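PDB 4AK9: cpftsy from Physcomitrella patens, which probably acts as the chloroplast receptor of the signal recognition particle, a SIMIBI-class GTPase that takes part in delivering proteins to the thylakoid membrane. Local coordinates for residues M120-N125 with R256-V261; T130-K135 with G266-K271; E164-R169 with E299-L304; N250-A255 with V282-E287. All coordinates share one frame; numbering follows the deposited sequence.

Interaction 1 of 4, residues M120-N125 with R256-V261; sequences MIVGVN and REFNQV
Phe258 leaves its helix with chi1 -88° and chi2 81°, which lays one face of its ring against Gly123. Val124, just beyond, has CG1 beside its own backbone N and anti to its carbonyl carbon. This branch meets the ring obliquely, with Val124 CG1 3.6 Å from Phe258 CE1. The main feature is a CH-pi contact. Gly123 CA sits over one face of the ring, 4.0 Å from the Phe258 centroid and 27° off the ring normal. The backbone on either side of this atom also lies close: Gly123 C is 3.5 Å from Phe258 CZ, and Gly123 N is 3.6 Å from Phe258 CE2. Val122 adds a looser touch, its CB 4.3 Å from Phe258 CD2. The backbone at Gly123 takes up angles at which a CB would jam against the carbonyl O of Val122. With an alanine in place of the phenylalanine, a gap would probably open beside Gly123, and Val124 CG1 would be left without its aromatic partner. Gly123 belongs to what is probably the P-loop, and its carbonyl O accepts a hydrogen bond from Lys129 NZ. Asn125 N-caps helix 126-142 through Gly128 N. Glu54 of the second subunit packs on Val124. Phe258 also leans on Leu241 of strand 238-244, which pairs with strand 117-123. On the same side, Val122 meets Leu221 of helix 215-231. Ile121 instead packs against helix 126-142 on the other face of the sheet.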
# COMPACT_ATOMS: atom_id res chain seq x y z
N MET A 120 -3.50 23.34 -15.93
CA MET A 120 -3.21 23.58 -14.53
C MET A 120 -2.62 22.31 -13.90
O MET A 120 -3.14 21.22 -14.09
CB MET A 120 -4.45 24.03 -13.76
CG MET A 120 -4.93 25.41 -14.14
SD MET A 120 -6.53 25.74 -13.35
CE MET A 120 -6.09 26.08 -11.65
N ILE A 121 -1.51 22.47 -13.19
CA ILE A 121 -0.86 21.33 -12.54
C ILE A 121 -1.18 21.45 -11.06
O ILE A 121 -0.93 22.50 -10.41
CB ILE A 121 0.67 21.38 -12.73
CG1 ILE A 121 1.07 21.37 -14.21
CG2 ILE A 121 1.40 20.32 -11.86
CD1 ILE A 121 0.30 20.47 -15.14
N VAL A 122 -1.78 20.41 -10.48
CA VAL A 122 -2.15 20.48 -9.06
C VAL A 122 -1.59 19.29 -8.27
O VAL A 122 -1.13 18.31 -8.86
CB VAL A 122 -3.69 20.52 -8.87
CG1 VAL A 122 -4.29 21.73 -9.61
CG2 VAL A 122 -4.30 19.24 -9.42
N GLY A 123 -1.63 19.39 -6.95
CA GLY A 123 -1.11 18.31 -6.11
C GLY A 123 -0.42 18.78 -4.85
O GLY A 123 -0.32 19.98 -4.59
N VAL A 124 0.07 17.83 -4.06
CA VAL A 124 0.54 18.19 -2.72
C VAL A 124 1.98 18.64 -2.70
O VAL A 124 2.37 19.46 -1.87
CB VAL A 124 0.37 17.03 -1.70
CG1 VAL A 124 -0.95 16.32 -1.94
CG2 VAL A 124 1.52 16.05 -1.79
N ASN A 125 2.79 18.13 -3.61
CA ASN A 125 4.21 18.33 -3.42
C ASN A 125 4.76 19.37 -4.37
O ASN A 125 4.88 19.09 -5.58
CB ASN A 125 4.96 17.02 -3.62
CG ASN A 125 6.40 17.12 -3.19
OD1 ASN A 125 7.27 17.53 -3.97
ND2 ASN A 125 6.67 16.78 -1.93
N ARG A 256 -8.58 11.52 -4.18
CA ARG A 256 -10.00 11.75 -3.94
C ARG A 256 -10.25 13.17 -3.44
O ARG A 256 -11.19 13.83 -3.90
CB ARG A 256 -10.52 10.76 -2.90
CG ARG A 256 -10.55 9.35 -3.44
CD ARG A 256 -11.26 8.39 -2.48
NE ARG A 256 -11.68 7.21 -3.22
CZ ARG A 256 -11.06 6.03 -3.17
NH1 ARG A 256 -10.01 5.85 -2.38
NH2 ARG A 256 -11.53 5.03 -3.91
N GLU A 257 -9.41 13.62 -2.53
CA GLU A 257 -9.55 14.95 -1.94
C GLU A 257 -9.39 16.03 -2.99
O GLU A 257 -10.23 16.95 -3.07
CB GLU A 257 -8.54 15.16 -0.81
CG GLU A 257 -8.85 14.33 0.43
CD GLU A 257 -7.70 14.29 1.45
OE1 GLU A 257 -7.06 15.36 1.66
OE2 GLU A 257 -7.45 13.21 2.04
N PHE A 258 -8.34 15.95 -3.81
CA PHE A 258 -8.16 16.96 -4.85
C PHE A 258 -9.29 16.99 -5.86
O PHE A 258 -9.71 18.05 -6.32
CB PHE A 258 -6.78 16.83 -5.55
CG PHE A 258 -5.69 17.59 -4.87
CD1 PHE A 258 -5.04 17.07 -3.75
CD2 PHE A 258 -5.34 18.87 -5.31
CE1 PHE A 258 -4.04 17.78 -3.10
CE2 PHE A 258 -4.33 19.58 -4.65
CZ PHE A 258 -3.68 19.04 -3.54
N ASN A 259 -9.83 15.83 -6.21
CA ASN A 259 -10.87 15.81 -7.22
C ASN A 259 -12.19 16.36 -6.68
O ASN A 259 -13.07 16.76 -7.43
CB ASN A 259 -11.06 14.39 -7.77
CG ASN A 259 -12.09 14.31 -8.90
OD1 ASN A 259 -11.97 14.97 -9.96
ND2 ASN A 259 -13.09 13.45 -8.71
N GLN A 260 -12.34 16.37 -5.37
CA GLN A 260 -13.50 17.05 -4.78
C GLN A 260 -13.35 18.57 -4.86
O GLN A 260 -14.36 19.27 -4.97
CB GLN A 260 -13.69 16.65 -3.33
CG GLN A 260 -14.51 15.37 -3.15
CD GLN A 260 -14.64 15.00 -1.69
OE1 GLN A 260 -13.64 14.73 -1.03
NE2 GLN A 260 -15.88 15.01 -1.18
N VAL A 261 -12.11 19.07 -4.77
CA VAL A 261 -11.84 20.51 -4.91
C VAL A 261 -11.97 21.03 -6.36
O VAL A 261 -12.63 22.07 -6.60
CB VAL A 261 -10.46 20.89 -4.34
CG1 VAL A 261 -10.18 22.38 -4.53
CG2 VAL A 261 -10.36 20.52 -2.86

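Interaction 2 of 4, residues T130-K135 with G266-K271; sequences TTTLGK and GFILTK
Thr132 and Ile268 meet methyl to methyl, tip to tip, between a helix and a strand. Thr132 CG2 lies 3.6 Å from Ile268 CD1 and 3.7 Å from Ile268 CG2, so one methyl rests on both branches of the isoleucine. The threonine rotamer sets this up. With chi1 -59°, its CG2 stands anti to the backbone N and points at the strand. OG1 is left beside the N, where it hydrogen-bonds to Gly128 O one helical turn earlier. The hydroxyl is thus satisfied within the helix. Ile268 is extended, with chi2 170°, which carries CD1 out to the helix. Thr270 takes a different rotamer (chi1 61°). Its OG1 lies between the backbone N and the carbonyl carbon and makes a weak bond to Leu243 O. Its CG2, anti to the carbonyl carbon, is left to approach the helix. Thr270 CG2 comes to 3.5 Å from Thr132 OG1, a packing contact in which the two side chains lie aslant. Thr132 also touches Val242 of strand 238-244, the strand between 117-123 and 266-270. Helix 126-142 therefore lies across neighbouring strands of the central sheet. This is the layout of a P-loop GTPase. The first turns of the helix hold the end of what is probably the Walker A motif, including Thr130, and the helix packs on the parallel sheet.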
# COMPACT_ATOMS: atom_id res chain seq x y z
N THR A 130 6.70 21.03 -9.56
CA THR A 130 7.64 21.91 -10.27
C THR A 130 8.44 21.13 -11.31
O THR A 130 8.54 21.52 -12.48
CB THR A 130 8.61 22.61 -9.29
OG1 THR A 130 7.84 23.38 -8.36
CG2 THR A 130 9.53 23.53 -10.06
N THR A 131 9.00 20.00 -10.89
CA THR A 131 9.75 19.15 -11.78
C THR A 131 8.89 18.66 -12.93
O THR A 131 9.31 18.69 -14.08
CB THR A 131 10.30 17.92 -11.00
OG1 THR A 131 11.28 18.38 -10.06
CG2 THR A 131 10.94 16.94 -11.94
N THR A 132 7.67 18.23 -12.62
CA THR A 132 6.78 17.73 -13.68
C THR A 132 6.47 18.81 -14.72
O THR A 132 6.45 18.53 -15.93
CB THR A 132 5.47 17.14 -13.10
OG1 THR A 132 5.83 16.07 -12.21
CG2 THR A 132 4.57 16.58 -14.22
N LEU A 133 6.20 20.01 -14.22
CA LEU A 133 5.95 21.21 -15.00
C LEU A 133 7.13 21.42 -15.98
O LEU A 133 6.92 21.62 -17.18
CB LEU A 133 5.83 22.40 -14.03
CG LEU A 133 4.67 23.40 -14.15
CD1 LEU A 133 3.78 23.06 -15.31
CD2 LEU A 133 3.85 23.46 -12.86
N GLY A 134 8.35 21.36 -15.48
CA GLY A 134 9.53 21.51 -16.33
C GLY A 134 9.64 20.43 -17.39
O GLY A 134 9.93 20.73 -18.57
N LYS A 135 9.38 19.18 -17.02
CA LYS A 135 9.50 18.12 -18.00
C LYS A 135 8.38 18.16 -19.02
O LYS A 135 8.58 17.72 -20.17
CB LYS A 135 9.56 16.75 -17.32
CG LYS A 135 10.75 16.59 -16.36
CD LYS A 135 10.89 15.11 -15.94
CE LYS A 135 11.81 14.98 -14.75
NZ LYS A 135 12.22 13.52 -14.50
N GLY A 266 -6.73 14.35 -15.51
CA GLY A 266 -5.71 13.32 -15.73
C GLY A 266 -4.72 13.27 -14.59
O GLY A 266 -4.51 14.27 -13.91
N PHE A 267 -4.13 12.09 -14.36
CA PHE A 267 -3.07 11.97 -13.35
C PHE A 267 -1.69 11.91 -14.00
O PHE A 267 -1.52 11.40 -15.12
CB PHE A 267 -3.25 10.69 -12.54
CG PHE A 267 -4.61 10.53 -11.93
CD1 PHE A 267 -5.06 11.41 -10.97
CD2 PHE A 267 -5.42 9.45 -12.29
CE1 PHE A 267 -6.31 11.27 -10.40
CE2 PHE A 267 -6.69 9.29 -11.71
CZ PHE A 267 -7.13 10.19 -10.75
N ILE A 268 -0.71 12.40 -13.26
CA ILE A 268 0.71 12.17 -13.52
C ILE A 268 1.33 11.50 -12.32
O ILE A 268 1.35 12.06 -11.20
CB ILE A 268 1.42 13.51 -13.84
CG1 ILE A 268 0.79 14.11 -15.10
CG2 ILE A 268 3.01 13.26 -14.01
CD1 ILE A 268 1.26 15.56 -15.36
N LEU A 269 1.80 10.28 -12.52
CA LEU A 269 2.37 9.49 -11.42
C LEU A 269 3.88 9.49 -11.55
O LEU A 269 4.41 8.98 -12.54
CB LEU A 269 1.85 8.03 -11.46
CG LEU A 269 0.53 7.85 -10.66
CD1 LEU A 269 -0.62 8.72 -11.19
CD2 LEU A 269 0.11 6.39 -10.63
N THR A 270 4.54 10.11 -10.59
CA THR A 270 6.00 10.30 -10.65
C THR A 270 6.76 9.24 -9.84
O THR A 270 6.16 8.51 -9.02
CB THR A 270 6.39 11.67 -10.07
OG1 THR A 270 5.98 11.73 -8.70
CG2 THR A 270 5.75 12.82 -10.84
N LYS A 271 8.07 9.19 -10.05
CA LYS A 271 9.00 8.42 -9.22
C LYS A 271 8.71 6.92 -9.21
O LYS A 271 8.99 6.23 -8.23
CB LYS A 271 9.00 8.95 -7.80
CG LYS A 271 9.46 10.41 -7.74
CD LYS A 271 9.15 11.03 -6.38
CE LYS A 271 9.94 10.34 -5.26
NZ LYS A 271 9.66 10.93 -3.90

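Interaction 3 of 4, residues E164-R169 with E299-L304; sequences EVWAQR and EGIDDL
Ile301 meets Trp166 and Arg169 through apolar packing. Helix 158-170 here meets the loop between strands 292-296 and 304-306. Ile301 CD1 reaches the rim of the indole, 3.8 Å from Trp166 CZ3, and its CG1 is 3.9 Å from the same atom. Both lie near the ring plane, so the isoleucine comes at the edge. Its chi1 of -170° puts CG1 anti to the backbone N, pointing at the helix. Ile301 CD1 also lies 3.9 Å from Arg169 CD, on the aliphatic part of the arginine chain. Ile301 runs antiparallel to each of the two helix side chains, alongside rather than end-on.

Between Arg169 and Trp166 the contact is of flat groups. The arginine chain bends at chi3 and brings NH1 to 3.1 Å above the plane of the Trp166 ring, offset toward the rim. Trp166 CZ2 lies in the guanidinium plane, so the guanidinium is turned edge-on to the indole face. Arg169 also touches a crystal neighbour, which may influence this pose. Trp166 also touches Thr130 of the probable P-loop.

Polar bonds shape the loop. Gly300 to Asp303 is a type I turn, closed by Asp303 N to Gly300 O. Gly300 N donates to Asp303 OD2 at 2.6 Å, bent to 136° and arriving 39° out of the carboxylate plane. Lys135 NZ hydrogen-bonds to Gly300 O, and Asn138 ND2 to Asp302 OD1; both come from helix 126-142.

Across the contact itself only apolar atoms meet, so it has little directional character; the loop position probably depends more on its polar ties to helix 126-142.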
# COMPACT_ATOMS: atom_id res chain seq x y z
N GLU A 164 11.46 29.07 -12.50
CA GLU A 164 12.27 29.96 -13.35
C GLU A 164 13.46 29.20 -13.95
O GLU A 164 13.82 29.39 -15.12
CB GLU A 164 12.75 31.15 -12.52
CG GLU A 164 13.15 32.37 -13.33
CD GLU A 164 13.25 33.63 -12.48
OE1 GLU A 164 13.28 33.50 -11.23
OE2 GLU A 164 13.28 34.74 -13.06
N VAL A 165 14.05 28.30 -13.17
CA VAL A 165 15.15 27.50 -13.67
C VAL A 165 14.69 26.58 -14.80
O VAL A 165 15.37 26.41 -15.81
CB VAL A 165 15.80 26.69 -12.53
CG1 VAL A 165 16.97 25.89 -13.05
CG2 VAL A 165 16.26 27.63 -11.41
N TRP A 166 13.52 25.98 -14.62
CA TRP A 166 12.97 25.14 -15.66
C TRP A 166 12.60 25.93 -16.89
O TRP A 166 12.72 25.42 -18.03
CB TRP A 166 11.76 24.37 -15.14
CG TRP A 166 12.16 23.22 -14.27
CD1 TRP A 166 12.13 23.17 -12.91
CD2 TRP A 166 12.71 21.98 -14.71
NE1 TRP A 166 12.59 21.95 -12.47
CE2 TRP A 166 12.96 21.21 -13.56
CE3 TRP A 166 13.00 21.45 -15.97
CZ2 TRP A 166 13.49 19.93 -13.63
CZ3 TRP A 166 13.52 20.18 -16.04
CH2 TRP A 166 13.76 19.43 -14.87
N ALA A 167 12.15 27.16 -16.70
CA ALA A 167 11.78 27.99 -17.85
C ALA A 167 13.04 28.19 -18.70
O ALA A 167 13.03 28.03 -19.93
CB ALA A 167 11.22 29.32 -17.39
N GLN A 168 14.14 28.47 -18.00
CA GLN A 168 15.44 28.67 -18.66
C GLN A 168 15.97 27.45 -19.39
O GLN A 168 16.35 27.54 -20.57
CB GLN A 168 16.49 29.15 -17.65
CG GLN A 168 16.29 30.60 -17.25
CD GLN A 168 16.56 31.55 -18.41
OE1 GLN A 168 17.68 31.61 -18.94
NE2 GLN A 168 15.53 32.30 -18.83
N ARG A 169 15.99 26.31 -18.71
CA ARG A 169 16.45 25.07 -19.32
C ARG A 169 15.63 24.71 -20.56
O ARG A 169 16.16 24.13 -21.53
CB ARG A 169 16.36 23.94 -18.30
CG ARG A 169 16.80 22.58 -18.80
CD ARG A 169 16.95 21.61 -17.63
NE ARG A 169 17.68 22.25 -16.54
CZ ARG A 169 17.30 22.25 -15.26
NH1 ARG A 169 16.21 21.60 -14.87
NH2 ARG A 169 18.05 22.89 -14.37
N GLU A 299 14.94 10.17 -13.30
CA GLU A 299 15.35 11.53 -12.94
C GLU A 299 15.71 12.40 -14.14
O GLU A 299 15.84 13.62 -14.00
CB GLU A 299 16.53 11.48 -11.96
CG GLU A 299 16.19 10.91 -10.60
CD GLU A 299 15.13 11.72 -9.88
OE1 GLU A 299 15.47 12.82 -9.37
OE2 GLU A 299 13.96 11.27 -9.83
N GLY A 300 15.86 11.79 -15.33
CA GLY A 300 16.19 12.55 -16.53
C GLY A 300 15.07 13.46 -17.02
O GLY A 300 13.89 13.21 -16.76
N ILE A 301 15.42 14.52 -17.75
CA ILE A 301 14.42 15.46 -18.20
C ILE A 301 13.46 14.77 -19.19
O ILE A 301 12.28 15.15 -19.30
CB ILE A 301 15.06 16.74 -18.81
CG1 ILE A 301 13.99 17.81 -19.07
CG2 ILE A 301 15.87 16.38 -20.07
CD1 ILE A 301 14.54 19.17 -19.51
N ASP A 302 13.92 13.74 -19.88
CA ASP A 302 13.06 13.07 -20.84
C ASP A 302 12.35 11.85 -20.20
O ASP A 302 11.71 11.05 -20.89
CB ASP A 302 13.85 12.66 -22.09
CG ASP A 302 14.30 13.88 -22.92
OD1 ASP A 302 13.44 14.73 -23.26
OD2 ASP A 302 15.51 13.98 -23.21
N ASP A 303 12.46 11.73 -18.89
CA ASP A 303 11.92 10.54 -18.23
C ASP A 303 10.43 10.64 -17.85
O ASP A 303 9.90 9.78 -17.15
CB ASP A 303 12.77 10.18 -17.02
CG ASP A 303 14.13 9.60 -17.43
OD1 ASP A 303 14.23 9.10 -18.58
OD2 ASP A 303 15.08 9.64 -16.61
N LEU A 304 9.77 11.69 -18.31
CA LEU A 304 8.32 11.82 -18.16
C LEU A 304 7.70 11.32 -19.45
O LEU A 304 7.88 11.92 -20.52
CB LEU A 304 7.92 13.27 -17.92
CG LEU A 304 6.43 13.48 -17.65
CD1 LEU A 304 6.07 12.95 -16.24
CD2 LEU A 304 6.11 14.97 -17.79

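Interaction 4 of 4, residues N250-A255 with V282-E287; sequences NMLAQA and VSVVDE
This is an apolar contact between two helices on one face of the central sheet, carried by Leu252 of helix 251-261. Its two methyls reach residues one turn apart on helix 280-288. Leu252 CD1 rests on Val284, 3.9 Å from both Val284 CB and Val284 CA, so it lies against the helix backbone as well as the side chain. Val284 CG2 is 4.0 Å from the same methyl. With chi1 80°, Val284 turns CG2 anti to its backbone N, and the two side chains run at a slant. Leu252 CD2 goes to the next turn and lies 4.0 Å from Glu287 CG, the side chains at about a right angle. A bend at chi2 (-73°) turns the glutamate carboxylate aside, where OE1 forms a salt bridge with Arg256 NH2. Glu287 thus gives its CG to the apolar contact and its carboxylate to the salt bridge. The helices approach closely here: Leu252 CA and Val284 CA are 6.6 Å apart. Asn250 ND2 hydrogen-bonds to Asp60 OD1 of the second subunit, so the start of this segment also faces the second subunit of the assembly. Away from the sheet, Asp286 forms a salt bridge with Lys68 of helix 63-78, and Ser283 OG bonds to Gly62 N. Toward the sheet, Met251 packs on Leu243 of strand 238-244 and Leu269 of strand 266-270, while Val284 packs on Phe267. The two helices are joined in sequence through strand 266-270, which lies under both.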
# COMPACT_ATOMS: atom_id res chain seq x y z
N ASN A 250 -1.45 4.43 -1.27
CA ASN A 250 -1.73 5.52 -0.35
C ASN A 250 -2.03 6.84 -1.02
O ASN A 250 -2.63 7.72 -0.40
CB ASN A 250 -0.59 5.64 0.69
CG ASN A 250 -0.55 4.46 1.61
OD1 ASN A 250 -1.61 3.91 2.01
ND2 ASN A 250 0.66 4.02 1.94
N MET A 251 -1.67 6.96 -2.30
CA MET A 251 -1.99 8.17 -3.08
C MET A 251 -3.49 8.36 -3.35
O MET A 251 -3.90 9.47 -3.69
CB MET A 251 -1.26 8.17 -4.44
CG MET A 251 -1.97 7.29 -5.49
SD MET A 251 -1.10 7.03 -7.04
CE MET A 251 0.63 6.99 -6.60
N LEU A 252 -4.30 7.31 -3.21
CA LEU A 252 -5.73 7.42 -3.47
C LEU A 252 -6.43 8.42 -2.55
O LEU A 252 -7.38 9.07 -2.98
CB LEU A 252 -6.44 6.05 -3.33
CG LEU A 252 -6.76 5.22 -4.58
CD1 LEU A 252 -5.62 5.17 -5.56
CD2 LEU A 252 -7.17 3.80 -4.15
N ALA A 253 -5.96 8.56 -1.30
CA ALA A 253 -6.58 9.50 -0.35
C ALA A 253 -6.48 10.94 -0.85
O ALA A 253 -7.49 11.65 -0.97
CB ALA A 253 -5.98 9.34 1.05
N GLN A 254 -5.27 11.37 -1.19
CA GLN A 254 -5.10 12.74 -1.67
C GLN A 254 -5.71 12.92 -3.07
O GLN A 254 -6.17 14.01 -3.42
CB GLN A 254 -3.62 13.17 -1.61
CG GLN A 254 -2.76 12.45 -2.58
CD GLN A 254 -1.30 12.69 -2.34
OE1 GLN A 254 -0.64 13.36 -3.13
NE2 GLN A 254 -0.76 12.13 -1.24
N ALA A 255 -5.79 11.85 -3.87
CA ALA A 255 -6.42 11.97 -5.19
C ALA A 255 -7.93 12.22 -5.10
O ALA A 255 -8.51 13.03 -5.86
CB ALA A 255 -6.15 10.76 -6.04
N VAL A 282 -2.85 0.98 -11.94
CA VAL A 282 -4.10 0.32 -12.28
C VAL A 282 -5.18 0.66 -11.27
O VAL A 282 -6.31 0.98 -11.63
CB VAL A 282 -3.88 -1.22 -12.35
CG1 VAL A 282 -5.19 -1.93 -12.80
CG2 VAL A 282 -2.74 -1.51 -13.30
N SER A 283 -4.82 0.64 -10.01
CA SER A 283 -5.77 0.92 -8.94
C SER A 283 -6.35 2.32 -9.04
O SER A 283 -7.55 2.52 -8.81
CB SER A 283 -5.10 0.76 -7.59
OG SER A 283 -4.62 -0.60 -7.45
N VAL A 284 -5.51 3.30 -9.35
CA VAL A 284 -6.02 4.68 -9.45
C VAL A 284 -6.97 4.85 -10.63
O VAL A 284 -8.02 5.48 -10.52
CB VAL A 284 -4.87 5.76 -9.38
CG1 VAL A 284 -4.18 5.92 -10.69
CG2 VAL A 284 -5.48 7.12 -9.02
N VAL A 285 -6.65 4.24 -11.76
CA VAL A 285 -7.53 4.33 -12.93
C VAL A 285 -8.85 3.62 -12.64
O VAL A 285 -9.93 4.15 -12.90
CB VAL A 285 -6.86 3.76 -14.18
CG1 VAL A 285 -7.88 3.69 -15.37
CG2 VAL A 285 -5.66 4.62 -14.56
N ASP A 286 -8.75 2.42 -12.06
CA ASP A 286 -9.92 1.62 -11.70
C ASP A 286 -10.84 2.32 -10.69
O ASP A 286 -12.07 2.41 -10.89
CB ASP A 286 -9.47 0.25 -11.16
CG ASP A 286 -10.65 -0.64 -10.79
OD1 ASP A 286 -11.67 -0.63 -11.53
OD2 ASP A 286 -10.58 -1.33 -9.74
N GLU A 287 -10.27 2.85 -9.61
CA GLU A 287 -11.06 3.44 -8.56
C GLU A 287 -11.59 4.81 -8.90
O GLU A 287 -12.71 5.15 -8.48
CB GLU A 287 -10.26 3.54 -7.25
CG GLU A 287 -9.96 2.18 -6.57
CD GLU A 287 -11.19 1.57 -5.91
OE1 GLU A 287 -12.00 2.33 -5.33
OE2 GLU A 287 -11.37 0.32 -6.00

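How the interactions relate
All four contacts lie in the GTPase domain, around one mostly parallel sheet. Interactions 1 and 4 share helix 251-261, with centres about 12 Å apart, and the Arg256-Glu287 salt bridge ties them. Interaction 2 lies on the opposite face of the sheet. It touches interaction 1 where Ile121 meets Leu133, and interaction 4 where Phe267 meets Val284. Interaction 3 is peripheral, its centre about 11 Å from that of interaction 2, joined by Lys135. Along the chain come the first segments of interactions 1, 2 and 3, then 250-255, the partners of interactions 1 and 2, then 282-287, and last the partner of interaction 3. The probable P-loop region thus packs against later parts of the domain.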